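PDB 3OQV: Cyclo(L-leucyl-L-phenylalanyl) synthase from Streptomyces noursei, which joins phenylalanine and leucine from their aminoacyl-tRNAs into a cyclodipeptide, without ATP, for the biosynthesis of the antibacterial albonoursin. Local coordinates for residues Arg129-Arg134 and Glu182-Ala187; Ser41-Lys46 and Cys201-Thr206; Thr69-Met74 and Arg87-Thr92; Thr48-Gln53 and Gln233-Ala238. One frame throughout, in Å; residues are numbered along the deposited sequence. Where two conformers were deposited one is given.

Interaction 1: Arg129-Arg134 and Glu182-Ala187; sequences RAVRER and EAPLFA. With DTD (dithiane diol), chain B; PO4 (phosphate ion), chain D.
P184, a proline set where helix 169-193 kinks, is the residue that V131 and R132 of helix 126-141 meet. The case illustrates how the Rossmann fold of this aminoacyl-tRNA synthetase-like enzyme packs helices beside its active site. V131 reaches the proline with one branch, CG1, which its chi1 of 174° sets opposite the backbone N; V131 CG1 lies 3.6 Å from P184 CB and equally near CA. R132 offers its aliphatic part instead, its CB 3.8 Å and its CD 3.9 Å from P184 CG, and the chain, bent at chi2 (80°), carries the guanidinium away. There NE forms a salt bridge with D136, NH1 bonds to the hydroxyl of Y128, and the edge of the group points at a phosphate, probably from the crystallisation liquor. An alanine here would remove that arm, CD included, and is likely to leave D136 without its cation and P184 CG less well covered. Two residues before the proline, E182, which may by similarity play a critical part in catalysis, places OE2 3.6 Å from C4 of the bound dithiane diol. Both phosphate bonds are weak: R132 NH1 to O1 measures 3.4 Å, R132 NH2 to O2 3.3 Å.

Interaction 2: Ser41-Lys46 and Cys201-Thr206; sequences SYFSQK and CYHIDT
The rings of Y42 and H203 lie nearly flat against each other, their planes 20° apart and their centroids 4.1 Å, as an offset stack in which the two side chains run in opposite directions. That reversal gives each CB to the other ring: H203 CB sits over the centre of the Y42 face, 3.4 Å from the ring centroid, while Y42 CB lies over the H203 face, 3.8 Å from its centroid, so that two CH-pi contacts form part of the stack. F43 meets the same imidazole quite differently. Its plane stands at 86° to that of H203 in an offset edge-to-face pair, H203 giving the edge, with F43 CZ 3.5 Å from H203 CE1. The setting is the C-terminal end of the parallel Rossmann sheet: 41-46 follows the strand carrying the presumed nucleophile S37, and 201-206 leaves the adjacent strand 198-202 through a type II beta turn from H203 to T206. T206 OG1 donates to H203 O at 2.7 Å across this turn. N40, which by similarity could have a critical role in catalysis, accepts from Y42 N and touches the side chains of H203 and T206. Beside the hydroxyl of Y42 a water lies 3.3 Å from Y42 OH and accepts from I204 N at 2.9 Å.

Interaction 3: Thr69-Met74 and Arg87-Thr92; sequences THIDEM and RSVKRT. With PO4 (phosphate ion), chain E; PO4 (phosphate ion), chain D.
With its chi1 at 178°, V89 turns CG2 opposite its own carbonyl carbon and out toward helix 71-78, where I71, its CG2 opposite the backbone N (chi1 -59°), holds out a methyl to meet it. V89 CG2 and I71 CG2 come to 3.9 Å. The contact joins two successive helices, 71-78 and 82-107, within the beta-alpha-beta crossover that leads from strand 59-67 to strand 114-118 of the Rossmann sheet. The same methyl rests on the first turn of helix 71-78, for V89 CG2 is 3.7 Å from D72 N and 3.9 Å from D72 CB. I71 also lies close to Y178, part of the substrate site by similarity. Just before that turn, H70 is gripped through both ring nitrogens. Its ND1 donates to the syn side of E73 OE2 at 2.8 Å, almost straight and in the imidazole plane, while E73 OE1 takes a bond from N177 ND2. A leucine in place of H70 would probably leave E73 OE2 without this donor and its carboxylate freer to turn. The other nitrogen holds a phosphate, probably from the crystallisation liquor and also bonded by Q123: H70 NE2 donates to its O1 at 2.6 Å and 160°.

Interaction 4: Thr48-Gln53 and Gln233-Ala238; sequences TVMLLQ and QELADA
M50 and L235 carry this meeting of two helices, and the side chains meet through apolar packing, some of it against backbone atoms. The axes of 48-53 and 233-238 cross at 58° and approach to 10.1 Å, a gap that the side chains bridge.

The first group of contacts belongs to the thioether. The chain of M50 leaves with CG opposite the carbonyl carbon and then bends at chi2 (-132°) and again at chi3, which curls the methyl onto the backbone of the facing helix. M50 CE is pressed to 3.5 Å from L235 CB, tighter than usual for two carbons, and lies 3.8 Å from A236 CB. The sulfur follows it over the same turn, M50 SD standing 4.0 Å from A236 CA, an approach consistent with the small side chain of A236.

The second group is aliphatic and runs the other way. L235 slides past the methionine in the opposite direction and lodges one branch against the facing helix: L235 CD1 is 3.9 Å from L51 N, 4.2 Å from L51 CB and 4.1 Å from M50 CB.

In the Rossmann fold, helix 45-58 forms the crossover between strands 29-37 and 59-67, and helix 232-238 follows the edge strand 225-229. L51 and L235 both touch V230 in the short link after that strand. L51 and L52 rest on I34 of strand 29-37, and T48, V49, L52 and Q53 pack on helix 82-107.

In the fold
From the N terminus, 41-46 and then 48-53 come first and wait longest for their partners. Interaction 3 closes the earliest and shortest loop, when 87-92 returns to 69-74 within one crossover. Interaction 1 follows in series, joining helices 126-141 and 169-193; a phosphate touched by both it and interaction 3 lies between them. The chain then reaches 201-206, which closes interaction 2 around both, and finally 233-238, which closes interaction 4. The last two cross, since their segments alternate, and they meet where F43 packs on T48 and L51. Together they tie the end of strand 198-202 and the final helix to helix 45-58 and the loop before it.

Interaction 1: Arg129-Arg134 and Glu182-Ala187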
# COMPACT_ATOMS: atom_id res chain seq x y z
N ARG A 129 13.62 -3.98 -6.78
CA ARG A 129 14.31 -5.23 -6.48
C ARG A 129 15.45 -4.98 -5.49
O ARG A 129 15.61 -5.72 -4.51
CB ARG A 129 14.86 -5.85 -7.78
CG ARG A 129 13.75 -6.21 -8.78
CD ARG A 129 14.21 -7.27 -9.78
NE ARG A 129 15.52 -6.98 -10.34
CZ ARG A 129 15.72 -6.44 -11.54
NH1 ARG A 129 14.70 -6.15 -12.32
NH2 ARG A 129 16.96 -6.21 -11.96
N ALA A 130 16.20 -3.91 -5.71
CA ALA A 130 17.35 -3.63 -4.84
C ALA A 130 16.89 -3.42 -3.40
O ALA A 130 17.56 -3.85 -2.45
CB ALA A 130 18.12 -2.43 -5.36
N VAL A 131 15.76 -2.73 -3.23
CA VAL A 131 15.24 -2.47 -1.90
C VAL A 131 14.72 -3.75 -1.29
O VAL A 131 14.92 -4.02 -0.11
CB VAL A 131 14.16 -1.37 -1.91
CG1 VAL A 131 13.54 -1.22 -0.52
CG2 VAL A 131 14.76 -0.05 -2.38
N ARG A 132 14.04 -4.56 -2.10
CA ARG A 132 13.44 -5.80 -1.63
C ARG A 132 14.47 -6.79 -1.10
O ARG A 132 14.24 -7.45 -0.10
CB ARG A 132 12.61 -6.43 -2.76
CG ARG A 132 12.07 -7.81 -2.47
CD ARG A 132 10.83 -7.76 -1.62
NE ARG A 132 10.34 -9.10 -1.30
CZ ARG A 132 9.29 -9.69 -1.88
NH1 ARG A 132 8.60 -9.06 -2.82
NH2 ARG A 132 8.92 -10.90 -1.48
N GLU A 133 15.61 -6.89 -1.77
CA GLU A 133 16.77 -7.58 -1.21
C GLU A 133 16.98 -7.17 0.26
O GLU A 133 17.17 -8.03 1.13
CB GLU A 133 18.01 -7.26 -2.05
CG GLU A 133 19.19 -8.20 -1.85
CD GLU A 133 20.48 -7.67 -2.46
OE1 GLU A 133 20.43 -7.11 -3.58
OE2 GLU A 133 21.55 -7.82 -1.83
N ARG A 134 16.89 -5.87 0.52
CA ARG A 134 17.23 -5.33 1.83
C ARG A 134 16.14 -5.61 2.86
O ARG A 134 16.43 -5.99 3.99
CB ARG A 134 17.48 -3.82 1.76
CG ARG A 134 18.90 -3.45 1.41
CD ARG A 134 19.02 -1.95 1.23
NE ARG A 134 19.53 -1.62 -0.10
CZ ARG A 134 19.03 -0.68 -0.89
NH1 ARG A 134 18.01 0.08 -0.49
NH2 ARG A 134 19.59 -0.47 -2.07
N GLU A 182 4.97 -5.39 -0.02
CA GLU A 182 4.70 -3.96 0.22
C GLU A 182 5.87 -3.27 0.92
O GLU A 182 5.99 -2.04 0.88
CB GLU A 182 3.45 -3.80 1.09
CG GLU A 182 2.15 -4.15 0.36
CD GLU A 182 0.92 -3.74 1.15
OE1 GLU A 182 0.94 -3.88 2.39
OE2 GLU A 182 -0.04 -3.21 0.56
N ALA A 183 6.70 -4.07 1.58
CA ALA A 183 7.68 -3.55 2.53
C ALA A 183 8.71 -2.58 1.93
O ALA A 183 9.07 -1.60 2.58
CB ALA A 183 8.39 -4.70 3.25
N PRO A 184 9.21 -2.86 0.71
CA PRO A 184 10.09 -1.88 0.06
C PRO A 184 9.48 -0.48 0.03
O PRO A 184 10.20 0.52 0.19
CB PRO A 184 10.23 -2.44 -1.36
CG PRO A 184 10.19 -3.95 -1.13
CD PRO A 184 9.13 -4.12 -0.05
N LEU A 185 8.17 -0.40 -0.15
CA LEU A 185 7.48 0.89 -0.22
C LEU A 185 7.35 1.56 1.15
O LEU A 185 7.55 2.77 1.27
CB LEU A 185 6.11 0.74 -0.89
CG LEU A 185 6.16 0.62 -2.42
CD1 LEU A 185 6.80 -0.70 -2.83
CD2 LEU A 185 4.78 0.74 -3.04
N PHE A 186 7.10 0.77 2.19
CA PHE A 186 6.98 1.37 3.51
C PHE A 186 8.30 1.53 4.28
O PHE A 186 8.38 2.37 5.18
CB PHE A 186 5.81 0.79 4.35
CG PHE A 186 5.94 -0.67 4.72
CD1 PHE A 186 6.78 -1.07 5.75
CD2 PHE A 186 5.05 -1.60 4.20
CE1 PHE A 186 6.85 -2.39 6.14
CE2 PHE A 186 5.08 -2.94 4.61
CZ PHE A 186 5.96 -3.32 5.61
N ALA A 187 9.35 0.87 3.82
CA ALA A 187 10.66 1.00 4.45
C ALA A 187 11.56 1.97 3.71
O ALA A 187 12.42 2.61 4.32
CB ALA A 187 11.33 -0.37 4.58
S1 DTD B . 2.30 0.74 1.43
C1 DTD B . 1.14 0.83 2.75
C2 DTD B . -0.15 1.41 2.20
O2 DTD B . -0.93 1.96 3.27
C3 DTD B . -0.91 0.33 1.45
O3 DTD B . -2.33 0.53 1.53
C4 DTD B . -0.49 0.29 -0.02
S4 DTD B . 1.26 0.12 -0.17
P PO4 D . 6.78 -11.77 -4.89
O1 PO4 D . 5.94 -10.66 -4.31
O2 PO4 D . 7.22 -12.67 -3.75
O3 PO4 D . 5.99 -12.56 -5.91
O4 PO4 D . 7.99 -11.18 -5.58

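Interaction 2: Ser41-Lys46 and Cys201-Thr206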
# COMPACT_ATOMS: atom_id res chain seq x y z
N SER A 41 -11.40 0.73 2.20
CA SER A 41 -12.65 1.31 1.71
C SER A 41 -12.64 2.84 1.82
O SER A 41 -13.54 3.51 1.31
CB SER A 41 -13.86 0.72 2.44
OG SER A 41 -13.79 0.96 3.83
N TYR A 42 -11.59 3.38 2.42
CA TYR A 42 -11.31 4.81 2.34
C TYR A 42 -11.33 5.29 0.90
O TYR A 42 -11.77 6.41 0.62
CB TYR A 42 -9.95 5.12 2.96
CG TYR A 42 -10.04 5.59 4.38
CD1 TYR A 42 -9.84 4.70 5.44
CD2 TYR A 42 -10.31 6.92 4.68
CE1 TYR A 42 -9.90 5.14 6.76
CE2 TYR A 42 -10.38 7.36 5.99
CZ TYR A 42 -10.18 6.47 7.03
OH TYR A 42 -10.26 6.91 8.32
N PHE A 43 -10.86 4.45 -0.02
CA PHE A 43 -10.63 4.86 -1.41
C PHE A 43 -11.87 4.68 -2.28
O PHE A 43 -11.87 3.93 -3.26
CB PHE A 43 -9.40 4.16 -2.00
CG PHE A 43 -8.09 4.76 -1.56
CD1 PHE A 43 -7.66 5.97 -2.08
CD2 PHE A 43 -7.34 4.16 -0.56
CE1 PHE A 43 -6.45 6.54 -1.65
CE2 PHE A 43 -6.15 4.73 -0.12
CZ PHE A 43 -5.70 5.92 -0.67
N SER A 44 -12.94 5.38 -1.90
CA SER A 44 -13.97 5.80 -2.84
C SER A 44 -13.42 6.79 -3.86
O SER A 44 -12.38 7.42 -3.65
CB SER A 44 -15.13 6.44 -2.08
OG SER A 44 -14.72 7.63 -1.44
N GLN A 45 -14.17 7.00 -4.94
CA GLN A 45 -13.82 8.05 -5.89
C GLN A 45 -13.72 9.41 -5.21
O GLN A 45 -12.74 10.13 -5.40
CB GLN A 45 -14.81 8.11 -7.05
CG GLN A 45 -14.37 9.09 -8.14
CD GLN A 45 -15.17 8.94 -9.41
OE1 GLN A 45 -15.78 7.89 -9.65
NE2 GLN A 45 -15.21 9.99 -10.21
N LYS A 46 -14.73 9.75 -4.42
CA LYS A 46 -14.74 11.02 -3.71
C LYS A 46 -13.46 11.22 -2.91
O LYS A 46 -12.82 12.27 -2.99
CB LYS A 46 -15.95 11.13 -2.78
CG LYS A 46 -16.20 12.53 -2.27
CD LYS A 46 -15.99 13.57 -3.37
CE LYS A 46 -16.58 14.92 -2.99
NZ LYS A 46 -18.07 14.87 -2.92
N CYS A 201 1.40 8.49 2.41
CA CYS A 201 0.11 8.96 2.93
C CYS A 201 -0.73 7.78 3.37
O CYS A 201 -0.92 6.83 2.61
CB CYS A 201 -0.64 9.75 1.86
SG CYS A 201 0.33 11.06 1.11
N TYR A 202 -1.16 7.78 4.63
CA TYR A 202 -1.94 6.67 5.14
C TYR A 202 -3.20 7.16 5.87
O TYR A 202 -3.21 8.26 6.43
CB TYR A 202 -1.09 5.78 6.05
CG TYR A 202 -0.71 6.44 7.37
CD1 TYR A 202 -1.46 6.24 8.52
CD2 TYR A 202 0.44 7.24 7.46
CE1 TYR A 202 -1.12 6.84 9.73
CE2 TYR A 202 0.80 7.86 8.67
CZ TYR A 202 0.01 7.63 9.80
OH TYR A 202 0.31 8.24 10.99
N HIS A 203 -4.23 6.33 5.89
CA HIS A 203 -5.43 6.59 6.70
C HIS A 203 -5.34 5.84 8.03
O HIS A 203 -4.63 4.85 8.13
CB HIS A 203 -6.67 6.16 5.91
CG HIS A 203 -6.83 6.87 4.60
ND1 HIS A 203 -6.33 6.37 3.42
CD2 HIS A 203 -7.43 8.04 4.29
CE1 HIS A 203 -6.61 7.20 2.43
NE2 HIS A 203 -7.29 8.22 2.93
N ILE A 204 -6.01 6.36 9.06
CA ILE A 204 -6.03 5.69 10.36
C ILE A 204 -6.67 4.32 10.26
O ILE A 204 -7.51 4.08 9.39
CB ILE A 204 -6.79 6.52 11.45
CG1 ILE A 204 -8.30 6.52 11.19
CG2 ILE A 204 -6.24 7.95 11.55
CD1 ILE A 204 -9.12 7.29 12.23
N ASP A 205 -6.26 3.41 11.14
CA ASP A 205 -6.95 2.13 11.28
C ASP A 205 -6.60 1.18 10.14
O ASP A 205 -7.25 0.15 9.96
CB ASP A 205 -8.47 2.33 11.35
CG ASP A 205 -8.92 3.00 12.64
OD1 ASP A 205 -8.11 3.07 13.59
OD2 ASP A 205 -10.09 3.46 12.70
N THR A 206 -5.59 1.53 9.35
CA THR A 206 -5.15 0.63 8.29
C THR A 206 -3.93 -0.17 8.73
O THR A 206 -3.27 0.18 9.71
CB THR A 206 -4.87 1.39 6.97
OG1 THR A 206 -3.87 2.39 7.19
CG2 THR A 206 -6.13 2.05 6.47
O HOH W 1 -7.55 8.75 8.44

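Interaction 3: Thr69-Met74 and Arg87-Thr92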
# COMPACT_ATOMS: atom_id res chain seq x y z
N THR A 69 -1.18 -7.70 -5.82
CA THR A 69 -0.36 -8.90 -5.67
C THR A 69 -0.77 -9.71 -4.45
O THR A 69 -1.08 -9.13 -3.39
CB THR A 69 1.13 -8.53 -5.53
OG1 THR A 69 1.27 -7.43 -4.62
CG2 THR A 69 1.70 -8.13 -6.88
N HIS A 70 -0.76 -11.03 -4.58
CA HIS A 70 -0.88 -11.95 -3.45
C HIS A 70 -2.30 -12.03 -2.87
O HIS A 70 -2.52 -12.70 -1.86
CB HIS A 70 0.12 -11.60 -2.34
CG HIS A 70 1.56 -11.78 -2.76
ND1 HIS A 70 2.06 -12.99 -3.20
CD2 HIS A 70 2.58 -10.89 -2.86
CE1 HIS A 70 3.33 -12.84 -3.52
NE2 HIS A 70 3.67 -11.58 -3.33
N ILE A 71 -3.24 -11.32 -3.48
CA ILE A 71 -4.62 -11.31 -2.98
C ILE A 71 -5.25 -12.68 -3.09
O ILE A 71 -5.99 -13.11 -2.20
CB ILE A 71 -5.50 -10.29 -3.73
CG1 ILE A 71 -4.92 -8.87 -3.61
CG2 ILE A 71 -6.93 -10.33 -3.19
CD1 ILE A 71 -5.46 -7.91 -4.68
N ASP A 72 -4.95 -13.39 -4.18
CA ASP A 72 -5.57 -14.69 -4.43
C ASP A 72 -5.25 -15.70 -3.33
O ASP A 72 -6.11 -16.49 -2.93
CB ASP A 72 -5.19 -15.22 -5.82
CG ASP A 72 -3.68 -15.36 -6.02
OD1 ASP A 72 -2.90 -14.58 -5.41
OD2 ASP A 72 -3.28 -16.25 -6.79
N GLU A 73 -4.03 -15.64 -2.80
CA GLU A 73 -3.61 -16.54 -1.72
C GLU A 73 -4.48 -16.40 -0.48
O GLU A 73 -4.68 -17.36 0.26
CB GLU A 73 -2.15 -16.28 -1.34
CG GLU A 73 -1.17 -16.63 -2.43
CD GLU A 73 0.16 -15.93 -2.26
OE1 GLU A 73 0.69 -15.93 -1.12
OE2 GLU A 73 0.67 -15.38 -3.25
N MET A 74 -5.00 -15.20 -0.24
CA MET A 74 -5.82 -14.95 0.93
C MET A 74 -7.21 -15.54 0.71
O MET A 74 -7.80 -16.10 1.62
CB MET A 74 -5.92 -13.45 1.20
CG MET A 74 -6.54 -13.10 2.56
SD MET A 74 -5.63 -13.76 3.98
CE MET A 74 -4.24 -12.61 4.05
N ARG A 87 -10.76 -15.45 -10.49
CA ARG A 87 -11.94 -14.72 -10.95
C ARG A 87 -12.28 -13.54 -10.03
O ARG A 87 -12.53 -12.44 -10.50
CB ARG A 87 -13.17 -15.65 -11.08
CG ARG A 87 -13.15 -16.57 -12.32
CD ARG A 87 -14.22 -17.66 -12.20
NE ARG A 87 -14.32 -18.50 -13.39
CZ ARG A 87 -15.14 -19.55 -13.49
NH1 ARG A 87 -15.89 -19.91 -12.47
NH2 ARG A 87 -15.19 -20.25 -14.62
N SER A 88 -12.31 -13.79 -8.72
CA SER A 88 -12.58 -12.73 -7.75
C SER A 88 -11.56 -11.59 -7.84
O SER A 88 -11.94 -10.41 -7.94
CB SER A 88 -12.60 -13.29 -6.33
OG SER A 88 -12.97 -12.26 -5.41
N VAL A 89 -10.28 -11.94 -7.82
CA VAL A 89 -9.21 -10.95 -7.90
C VAL A 89 -9.32 -10.13 -9.18
O VAL A 89 -9.28 -8.90 -9.14
CB VAL A 89 -7.83 -11.60 -7.82
CG1 VAL A 89 -6.74 -10.53 -7.96
CG2 VAL A 89 -7.66 -12.34 -6.51
N LYS A 90 -9.52 -10.81 -10.31
CA LYS A 90 -9.63 -10.11 -11.57
C LYS A 90 -10.73 -9.06 -11.48
O LYS A 90 -10.57 -7.95 -11.97
CB LYS A 90 -9.94 -11.08 -12.72
CG LYS A 90 -9.97 -10.39 -14.08
CD LYS A 90 -10.65 -11.26 -15.15
CE LYS A 90 -10.14 -12.69 -15.10
NZ LYS A 90 -8.65 -12.75 -15.00
N ARG A 91 -11.87 -9.46 -10.92
CA ARG A 91 -13.01 -8.57 -10.85
C ARG A 91 -12.74 -7.40 -9.92
O ARG A 91 -13.11 -6.26 -10.20
CB ARG A 91 -14.23 -9.34 -10.36
CG ARG A 91 -15.51 -8.84 -10.94
CD ARG A 91 -16.67 -9.68 -10.44
NE ARG A 91 -16.99 -10.74 -11.38
CZ ARG A 91 -18.09 -11.48 -11.31
NH1 ARG A 91 -18.96 -11.28 -10.33
NH2 ARG A 91 -18.32 -12.41 -12.22
N THR A 92 -12.16 -7.70 -8.77
CA THR A 92 -11.83 -6.69 -7.77
C THR A 92 -10.88 -5.66 -8.38
O THR A 92 -11.07 -4.45 -8.22
CB THR A 92 -11.20 -7.34 -6.53
OG1 THR A 92 -12.21 -8.10 -5.85
CG2 THR A 92 -10.63 -6.30 -5.57
P PO4 E . -14.85 -12.25 -13.91
O1 PO4 E . -15.40 -10.89 -14.30
O2 PO4 E . -13.39 -12.13 -13.53
O3 PO4 E . -15.63 -12.75 -12.72
O4 PO4 E . -15.00 -13.21 -15.08
P PO4 D . 6.78 -11.77 -4.89
O1 PO4 D . 5.94 -10.66 -4.31
O2 PO4 D . 7.22 -12.67 -3.75
O3 PO4 D . 5.99 -12.56 -5.91
O4 PO4 D . 7.99 -11.18 -5.58

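Interaction 4: Thr48-Gln53 and Gln233-Ala238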
# COMPACT_ATOMS: atom_id res chain seq x y z
N THR A 48 -10.58 9.54 -3.11
CA THR A 48 -9.41 9.49 -3.99
C THR A 48 -9.15 10.85 -4.61
O THR A 48 -8.03 11.38 -4.53
CB THR A 48 -9.57 8.42 -5.09
OG1 THR A 48 -9.85 7.16 -4.48
CG2 THR A 48 -8.29 8.31 -5.91
N VAL A 49 -10.20 11.47 -5.13
CA VAL A 49 -10.07 12.77 -5.79
C VAL A 49 -9.50 13.83 -4.84
O VAL A 49 -8.56 14.54 -5.20
CB VAL A 49 -11.41 13.24 -6.38
CG1 VAL A 49 -11.32 14.69 -6.83
CG2 VAL A 49 -11.80 12.35 -7.56
N MET A 50 -10.05 13.91 -3.63
CA MET A 50 -9.58 14.89 -2.66
C MET A 50 -8.12 14.66 -2.29
O MET A 50 -7.35 15.61 -2.14
CB MET A 50 -10.45 14.88 -1.40
CG MET A 50 -11.77 15.64 -1.54
SD MET A 50 -12.06 16.76 -0.15
CE MET A 50 -11.80 15.64 1.24
N LEU A 51 -7.74 13.40 -2.14
CA LEU A 51 -6.37 13.05 -1.79
C LEU A 51 -5.39 13.38 -2.92
O LEU A 51 -4.31 13.93 -2.68
CB LEU A 51 -6.28 11.57 -1.40
CG LEU A 51 -4.88 11.06 -1.06
CD1 LEU A 51 -4.20 11.96 -0.01
CD2 LEU A 51 -4.94 9.61 -0.59
N LEU A 52 -5.76 13.02 -4.15
CA LEU A 52 -4.98 13.39 -5.32
C LEU A 52 -4.77 14.90 -5.42
O LEU A 52 -3.66 15.36 -5.73
CB LEU A 52 -5.64 12.87 -6.60
CG LEU A 52 -5.59 11.36 -6.82
CD1 LEU A 52 -6.39 10.95 -8.06
CD2 LEU A 52 -4.14 10.90 -6.92
N GLN A 53 -5.82 15.67 -5.16
CA GLN A 53 -5.74 17.12 -5.26
C GLN A 53 -4.83 17.65 -4.16
O GLN A 53 -3.97 18.49 -4.39
CB GLN A 53 -7.13 17.73 -5.11
CG GLN A 53 -8.03 17.51 -6.32
CD GLN A 53 -9.44 18.03 -6.08
OE1 GLN A 53 -10.09 17.68 -5.09
NE2 GLN A 53 -9.92 18.86 -7.00
N GLN A 233 -11.63 14.72 6.84
CA GLN A 233 -12.20 15.99 7.25
C GLN A 233 -11.14 17.10 7.30
O GLN A 233 -11.45 18.27 7.12
CB GLN A 233 -12.94 15.86 8.57
CG GLN A 233 -14.30 15.18 8.44
CD GLN A 233 -15.19 15.85 7.39
OE1 GLN A 233 -15.54 17.03 7.52
NE2 GLN A 233 -15.57 15.10 6.36
N GLU A 234 -9.89 16.71 7.51
CA GLU A 234 -8.78 17.65 7.44
C GLU A 234 -8.42 17.99 6.00
O GLU A 234 -8.04 19.13 5.70
CB GLU A 234 -7.56 17.11 8.20
CG GLU A 234 -7.65 17.34 9.71
CD GLU A 234 -6.64 16.53 10.51
OE1 GLU A 234 -5.84 15.77 9.91
OE2 GLU A 234 -6.62 16.68 11.76
N LEU A 235 -8.54 17.01 5.11
CA LEU A 235 -8.52 17.29 3.68
C LEU A 235 -9.56 18.34 3.33
O LEU A 235 -9.22 19.42 2.86
CB LEU A 235 -8.77 16.01 2.89
CG LEU A 235 -7.60 15.03 2.80
CD1 LEU A 235 -7.82 14.02 1.68
CD2 LEU A 235 -6.30 15.78 2.59
N ALA A 236 -10.83 18.02 3.58
CA ALA A 236 -11.93 18.91 3.24
C ALA A 236 -11.77 20.24 3.97
O ALA A 236 -12.04 21.30 3.41
CB ALA A 236 -13.26 18.27 3.60
N ASP A 237 -11.29 20.17 5.20
CA ASP A 237 -10.91 21.35 5.97
C ASP A 237 -9.95 22.27 5.22
O ASP A 237 -10.08 23.50 5.28
CB ASP A 237 -10.28 20.91 7.30
CG ASP A 237 -10.63 21.84 8.44
OD1 ASP A 237 -11.84 22.01 8.71
OD2 ASP A 237 -9.70 22.38 9.07
N ALA A 238 -8.96 21.69 4.55
CA ALA A 238 -7.92 22.47 3.89
C ALA A 238 -8.37 22.89 2.50
O ALA A 238 -7.88 23.89 1.96
CB ALA A 238 -6.62 21.67 3.81